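PDB 4UA1: regulatory protein from Bacillus megaterium, which probably represses the mercury resistance operon when mercury is absent and activates its transcription once the dimer has bound a mercury(II) ion. Local coordinates for residues F51-R54 with M55-G59; G59-L62 with N63-D66. All blocks are in the same frame, centred on the assembly; numbering follows the deposited sequence.

In the fold
Contact 1 (51-59) and contact 2 (59-66) follow one another along the chain, share Gly-59, and have centres about 8 Å apart. The first ends helix 44-57; the second opens helix 62-74, and both belong to the MerR-family DNA-binding region. Across the turn Met-55 O lies 3.1 Å from Phe-60 N, a probable hydrogen bond and the outer one of the Schellman turn, while Met-55 CE packs on Ile-65 CG2 and Gln-56 CG on Ile-65 CD1. The two helix ends are thus tied by backbone and by side-chain packing. Lys-89 of the long helix 78-112 reaches the same turn, and Leu-129 of the second subunit packs on contact 1, which makes contact 1 part of the contact between subunits.

Contact 1 (F51-R54 with M55-G59); sequences FIKR and MQELG
One face of the Phe-51 ring is met by the end of Met-55: its CE lies 3.7 Å from the ring centroid and 18° off the normal, a CH-pi contact displaced toward the rim. SD approaches more obliquely, 3.5 Å from Phe-51 CZ, making this a Met-aromatic pair one helical turn apart. The ring gets there because Phe-51 CG stands anti to the backbone N (chi1 -178°), while Met-55 bends at its last torsion (chi3 -66°) and folds its methyl over the ring. Leu-129 of the second subunit packs on both side chains.

The backbone of the same turn carries the alpha-helical bond series: Met-55 N to Phe-51 O and Gln-56 N to Ile-52 O are followed by Glu-57 N to Lys-53 O (3.0 Å), whereas Leu-58 N to Arg-54 O is weak. A Schellman motif then ends helix 44-57, with Gly-59 at positive phi and its N bonded to Gln-56 O (3.1 Å), the inner of the motif's two bonds.

Lys-53 and Glu-57 slant across each other, and Lys-53 NZ and Glu-57 OE2 form a long salt bridge of 3.9 Å.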
ATOM      1  N   PHE B  51     -11.624   8.928 -15.181  1.00 29.96           N
ATOM      2  CA  PHE B  51     -11.980   9.450 -13.880  1.00 30.27           C
ATOM      3  C   PHE B  51     -11.605   8.426 -12.783  1.00 38.26           C
ATOM      4  O   PHE B  51     -10.952   8.758 -11.776  1.00 26.12           O
ATOM      5  CB  PHE B  51     -13.483   9.752 -13.861  1.00 30.63           C
ATOM      6  CG  PHE B  51     -13.976  10.350 -12.571  1.00 32.28           C
ATOM      7  CD1 PHE B  51     -13.202  11.262 -11.864  1.00 34.97           C
ATOM      8  CD2 PHE B  51     -15.213   9.997 -12.062  1.00 30.40           C
ATOM      9  CE1 PHE B  51     -13.651  11.811 -10.676  1.00 30.32           C
ATOM     10  CE2 PHE B  51     -15.676  10.541 -10.879  1.00 33.28           C
ATOM     11  CZ  PHE B  51     -14.891  11.443 -10.181  1.00 41.26           C
ATOM     12  N   ILE B  52     -11.983   7.171 -13.007  1.00 27.03           N
ATOM     13  CA  ILE B  52     -11.753   6.137 -12.019  1.00 32.66           C
ATOM     14  C   ILE B  52     -10.258   5.869 -11.852  1.00 28.45           C
ATOM     15  O   ILE B  52      -9.736   5.811 -10.727  1.00 26.10           O
ATOM     16  CB  ILE B  52     -12.493   4.853 -12.408  1.00 26.84           C
ATOM     17  CG1 ILE B  52     -13.996   5.046 -12.208  1.00 27.86           C
ATOM     18  CG2 ILE B  52     -12.010   3.692 -11.582  1.00 25.73           C
ATOM     19  CD1 ILE B  52     -14.817   4.023 -12.914  1.00 40.32           C
ATOM     20  N   LYS B  53      -9.573   5.716 -12.978  1.00 36.37           N
ATOM     21  CA  LYS B  53      -8.141   5.497 -12.950  1.00 40.64           C
ATOM     22  C   LYS B  53      -7.454   6.609 -12.131  1.00 29.07           C
ATOM     23  O   LYS B  53      -6.638   6.336 -11.236  1.00 29.94           O
ATOM     24  CB  LYS B  53      -7.591   5.416 -14.388  1.00 36.07           C
ATOM     25  CG  LYS B  53      -6.076   5.246 -14.501  1.00 34.47           C
ATOM     26  CD  LYS B  53      -5.643   3.929 -13.900  1.00 52.34           C
ATOM     27  CE  LYS B  53      -4.147   3.715 -13.985  1.00 50.23           C
ATOM     28  NZ  LYS B  53      -3.708   2.827 -12.865  1.00 47.97           N
ATOM     29  N   ARG B  54      -7.806   7.862 -12.396  1.00 28.31           N
ATOM     30  CA  ARG B  54      -7.072   8.942 -11.756  1.00 34.57           C
ATOM     31  C   ARG B  54      -7.426   9.060 -10.294  1.00 27.82           C
ATOM     32  O   ARG B  54      -6.564   9.394  -9.486  1.00 43.28           O
ATOM     33  CB  ARG B  54      -7.288  10.276 -12.470  1.00 29.62           C
ATOM     34  CG  ARG B  54      -6.654  10.211 -13.829  1.00 35.13           C
ATOM     35  CD  ARG B  54      -6.877  11.423 -14.666  1.00 48.51           C
ATOM     36  NE  ARG B  54      -6.743  11.051 -16.068  1.00 60.24           N
ATOM     37  CZ  ARG B  54      -6.534  11.899 -17.070  1.00 57.24           C
ATOM     38  NH1 ARG B  54      -6.344  13.201 -16.842  1.00 50.16           N
ATOM     39  NH2 ARG B  54      -6.454  11.426 -18.300  1.00 50.33           N
ATOM     40  N   MET B  55      -8.677   8.780  -9.946  1.00 24.76           N
ATOM     41  CA  MET B  55      -9.059   8.780  -8.544  1.00 23.97           C
ATOM     42  C   MET B  55      -8.221   7.753  -7.822  1.00 24.04           C
ATOM     43  O   MET B  55      -7.754   8.006  -6.708  1.00 24.16           O
ATOM     44  CB  MET B  55     -10.557   8.503  -8.354  1.00 23.09           C
ATOM     45  CG  MET B  55     -11.443   9.742  -8.513  1.00 23.06           C
ATOM     46  SD  MET B  55     -13.090   9.571  -7.785  1.00 46.49           S
ATOM     47  CE  MET B  55     -13.820   8.304  -8.815  1.00 22.28           C
ATOM     48  N   GLN B  56      -7.991   6.603  -8.463  1.00 26.72           N
ATOM     49  CA  GLN B  56      -7.130   5.617  -7.821  1.00 32.76           C
ATOM     50  C   GLN B  56      -5.700   6.088  -7.716  1.00 28.16           C
ATOM     51  O   GLN B  56      -5.028   5.769  -6.751  1.00 36.83           O
ATOM     52  CB  GLN B  56      -7.159   4.312  -8.561  1.00 27.11           C
ATOM     53  CG  GLN B  56      -8.268   3.418  -8.129  1.00 30.27           C
ATOM     54  CD  GLN B  56      -8.398   2.249  -9.070  1.00 35.81           C
ATOM     55  OE1 GLN B  56      -8.800   2.425 -10.232  1.00 26.64           O
ATOM     56  NE2 GLN B  56      -8.037   1.056  -8.601  1.00 36.40           N
ATOM     57  N   GLU B  57      -5.229   6.863  -8.677  1.00 28.84           N
ATOM     58  CA  GLU B  57      -3.868   7.392  -8.560  1.00 30.17           C
ATOM     59  C   GLU B  57      -3.840   8.466  -7.479  1.00 30.29           C
ATOM     60  O   GLU B  57      -2.791   8.840  -6.979  1.00 32.49           O
ATOM     61  CB  GLU B  57      -3.377   7.917  -9.910  1.00 32.07           C
ATOM     62  CG  GLU B  57      -3.302   6.789 -10.963  1.00 39.51           C
ATOM     63  CD  GLU B  57      -3.060   7.270 -12.388  1.00 41.57           C
ATOM     64  OE1 GLU B  57      -3.416   8.422 -12.698  1.00 42.91           O
ATOM     65  OE2 GLU B  57      -2.542   6.481 -13.214  1.00 44.12           O
ATOM     66  N   LEU B  58      -5.014   8.946  -7.097  1.00 27.46           N
ATOM     67  CA  LEU B  58      -5.104   9.955  -6.049  1.00 27.51           C
ATOM     68  C   LEU B  58      -5.362   9.331  -4.687  1.00 35.11           C
ATOM     69  O   LEU B  58      -5.566  10.053  -3.711  1.00 27.01           O
ATOM     70  CB  LEU B  58      -6.211  10.961  -6.364  1.00 26.84           C
ATOM     71  CG  LEU B  58      -5.931  11.867  -7.563  1.00 29.31           C
ATOM     72  CD1 LEU B  58      -7.124  12.729  -7.880  1.00 27.22           C
ATOM     73  CD2 LEU B  58      -4.708  12.714  -7.330  1.00 29.22           C
ATOM     74  N   GLY B  59      -5.395   8.002  -4.622  1.00 26.30           N
ATOM     75  CA  GLY B  59      -5.501   7.332  -3.345  1.00 26.28           C
ATOM     76  C   GLY B  59      -6.887   6.958  -2.882  1.00 25.09           C
ATOM     77  O   GLY B  59      -7.053   6.551  -1.733  1.00 25.41           O
TER

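Contact 2 (G59-L62 with N63-D66); sequences GFTL and NEID
Thr-61 and Glu-64 exchange two reciprocal hydrogen bonds, the capping box that starts helix 62-74. Thr-61, the N-cap, accepts from Glu-64 N through OG1 at 3.0 Å, and the N-H points almost straight at the oxygen (175°). The torsion explains it: chi1 of 72° sets OG1 between the backbone N and the carbonyl carbon, facing the first turn. In return Glu-64 OE1 takes the N-H of Thr-61 at 3.2 Å, met from above the carboxylate plane, 39° out of it. The two side chains cross at about a right angle.

Regular backbone bonds carry the helix onward, Ile-65 N to Thr-61 O at 3.0 Å and Asp-66 N to Leu-62 O at 2.9 Å.

Among the charged groups, Glu-64 OE1 has a second partner, Lys-89 NZ, in a salt bridge, so one oxygen serves both the box and an ion pair; the lysine would probably help to hold the carboxylate where the box needs it. Asp-66 OD1 is salt-bridged to Arg-24 NH1.

The apolar part is the approach of Phe-60 CB to Ile-65 CG1, 3.6 Å.

Among its neighbours, the turn and the start of helix 62-74 lie against helix 44-57, where Phe-60 packs on Met-55 and Leu-62 touches Gln-56. Lys-89 joins them to helix 78-112, making a cation-pi contact with Phe-60 and a hydrogen bond to Gly-59 O as well as its salt bridge to Glu-64.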
ATOM      1  N   GLY B  59      -5.395   8.002  -4.622  1.00 26.30           N
ATOM      2  CA  GLY B  59      -5.501   7.332  -3.345  1.00 26.28           C
ATOM      3  C   GLY B  59      -6.887   6.958  -2.882  1.00 25.09           C
ATOM      4  O   GLY B  59      -7.053   6.551  -1.733  1.00 25.41           O
ATOM      5  N   PHE B  60      -7.899   7.124  -3.731  1.00 27.66           N
ATOM      6  CA  PHE B  60      -9.219   6.562  -3.426  1.00 25.79           C
ATOM      7  C   PHE B  60      -9.184   5.053  -3.680  1.00 23.98           C
ATOM      8  O   PHE B  60      -8.728   4.622  -4.740  1.00 24.22           O
ATOM      9  CB  PHE B  60     -10.324   7.152  -4.298  1.00 23.15           C
ATOM     10  CG  PHE B  60     -10.604   8.603  -4.099  1.00 23.03           C
ATOM     11  CD1 PHE B  60     -11.758   9.008  -3.457  1.00 33.29           C
ATOM     12  CD2 PHE B  60      -9.788   9.565  -4.659  1.00 23.65           C
ATOM     13  CE1 PHE B  60     -12.063  10.362  -3.334  1.00 22.39           C
ATOM     14  CE2 PHE B  60     -10.075  10.901  -4.527  1.00 23.70           C
ATOM     15  CZ  PHE B  60     -11.223  11.299  -3.876  1.00 23.02           C
ATOM     16  N   THR B  61      -9.702   4.261  -2.746  1.00 25.08           N
ATOM     17  CA  THR B  61      -9.841   2.811  -2.946  1.00 25.99           C
ATOM     18  C   THR B  61     -10.994   2.559  -3.870  1.00 34.86           C
ATOM     19  O   THR B  61     -11.827   3.451  -4.055  1.00 26.15           O
ATOM     20  CB  THR B  61     -10.150   2.057  -1.671  1.00 25.78           C
ATOM     21  OG1 THR B  61     -11.510   2.350  -1.314  1.00 25.80           O
ATOM     22  CG2 THR B  61      -9.200   2.448  -0.546  1.00 26.62           C
ATOM     23  N   LEU B  62     -11.048   1.362  -4.454  1.00 26.51           N
ATOM     24  CA  LEU B  62     -12.158   1.001  -5.330  1.00 25.14           C
ATOM     25  C   LEU B  62     -13.505   1.141  -4.606  1.00 30.34           C
ATOM     26  O   LEU B  62     -14.490   1.614  -5.160  1.00 30.31           O
ATOM     27  CB  LEU B  62     -12.012  -0.430  -5.838  1.00 25.70           C
ATOM     28  CG  LEU B  62     -11.351  -0.633  -7.199  1.00 37.68           C
ATOM     29  CD1 LEU B  62     -11.353  -2.122  -7.535  1.00 38.41           C
ATOM     30  CD2 LEU B  62     -11.982   0.205  -8.338  1.00 29.70           C
ATOM     31  N   ASN B  63     -13.522   0.750  -3.343  1.00 27.47           N
ATOM     32  CA  ASN B  63     -14.712   0.841  -2.533  1.00 27.36           C
ATOM     33  C   ASN B  63     -15.214   2.259  -2.367  1.00 28.33           C
ATOM     34  O   ASN B  63     -16.396   2.541  -2.596  1.00 35.14           O
ATOM     35  CB  ASN B  63     -14.432   0.233  -1.171  1.00 39.91           C
ATOM     36  CG  ASN B  63     -15.680  -0.068  -0.424  1.00 41.90           C
ATOM     37  OD1 ASN B  63     -15.962   0.557   0.598  1.00 37.77           O
ATOM     38  ND2 ASN B  63     -16.460  -1.015  -0.933  1.00 41.41           N
ATOM     39  N   GLU B  64     -14.303   3.151  -1.988  1.00 25.64           N
ATOM     40  CA  GLU B  64     -14.598   4.576  -1.911  1.00 24.69           C
ATOM     41  C   GLU B  64     -15.123   5.109  -3.238  1.00 24.37           C
ATOM     42  O   GLU B  64     -16.070   5.900  -3.290  1.00 24.11           O
ATOM     43  CB  GLU B  64     -13.357   5.346  -1.489  1.00 26.59           C
ATOM     44  CG  GLU B  64     -12.894   4.925  -0.124  1.00 41.23           C
ATOM     45  CD  GLU B  64     -11.696   5.692   0.400  1.00 35.27           C
ATOM     46  OE1 GLU B  64     -10.829   6.119  -0.402  1.00 28.49           O
ATOM     47  OE2 GLU B  64     -11.630   5.819   1.642  1.00 33.23           O
ATOM     48  N   ILE B  65     -14.501   4.673  -4.319  1.00 23.17           N
ATOM     49  CA  ILE B  65     -14.896   5.126  -5.639  1.00 23.19           C
ATOM     50  C   ILE B  65     -16.311   4.660  -5.964  1.00 26.73           C
ATOM     51  O   ILE B  65     -17.094   5.396  -6.568  1.00 34.81           O
ATOM     52  CB  ILE B  65     -13.884   4.634  -6.676  1.00 28.92           C
ATOM     53  CG1 ILE B  65     -12.563   5.419  -6.505  1.00 27.60           C
ATOM     54  CG2 ILE B  65     -14.440   4.757  -8.074  1.00 23.90           C
ATOM     55  CD1 ILE B  65     -11.442   4.949  -7.377  1.00 24.30           C
ATOM     56  N   ASP B  66     -16.643   3.458  -5.509  1.00 31.89           N
ATOM     57  CA  ASP B  66     -17.979   2.873  -5.639  1.00 36.84           C
ATOM     58  C   ASP B  66     -19.039   3.753  -4.964  1.00 33.61           C
ATOM     59  O   ASP B  66     -20.089   4.101  -5.563  1.00 28.26           O
ATOM     60  CB  ASP B  66     -17.983   1.481  -5.007  1.00 27.50           C
ATOM     61  CG  ASP B  66     -19.177   0.647  -5.406  1.00 37.97           C
ATOM     62  OD1 ASP B  66     -20.251   1.206  -5.688  1.00 52.41           O
ATOM     63  OD2 ASP B  66     -19.042  -0.592  -5.395  1.00 56.24           O
TER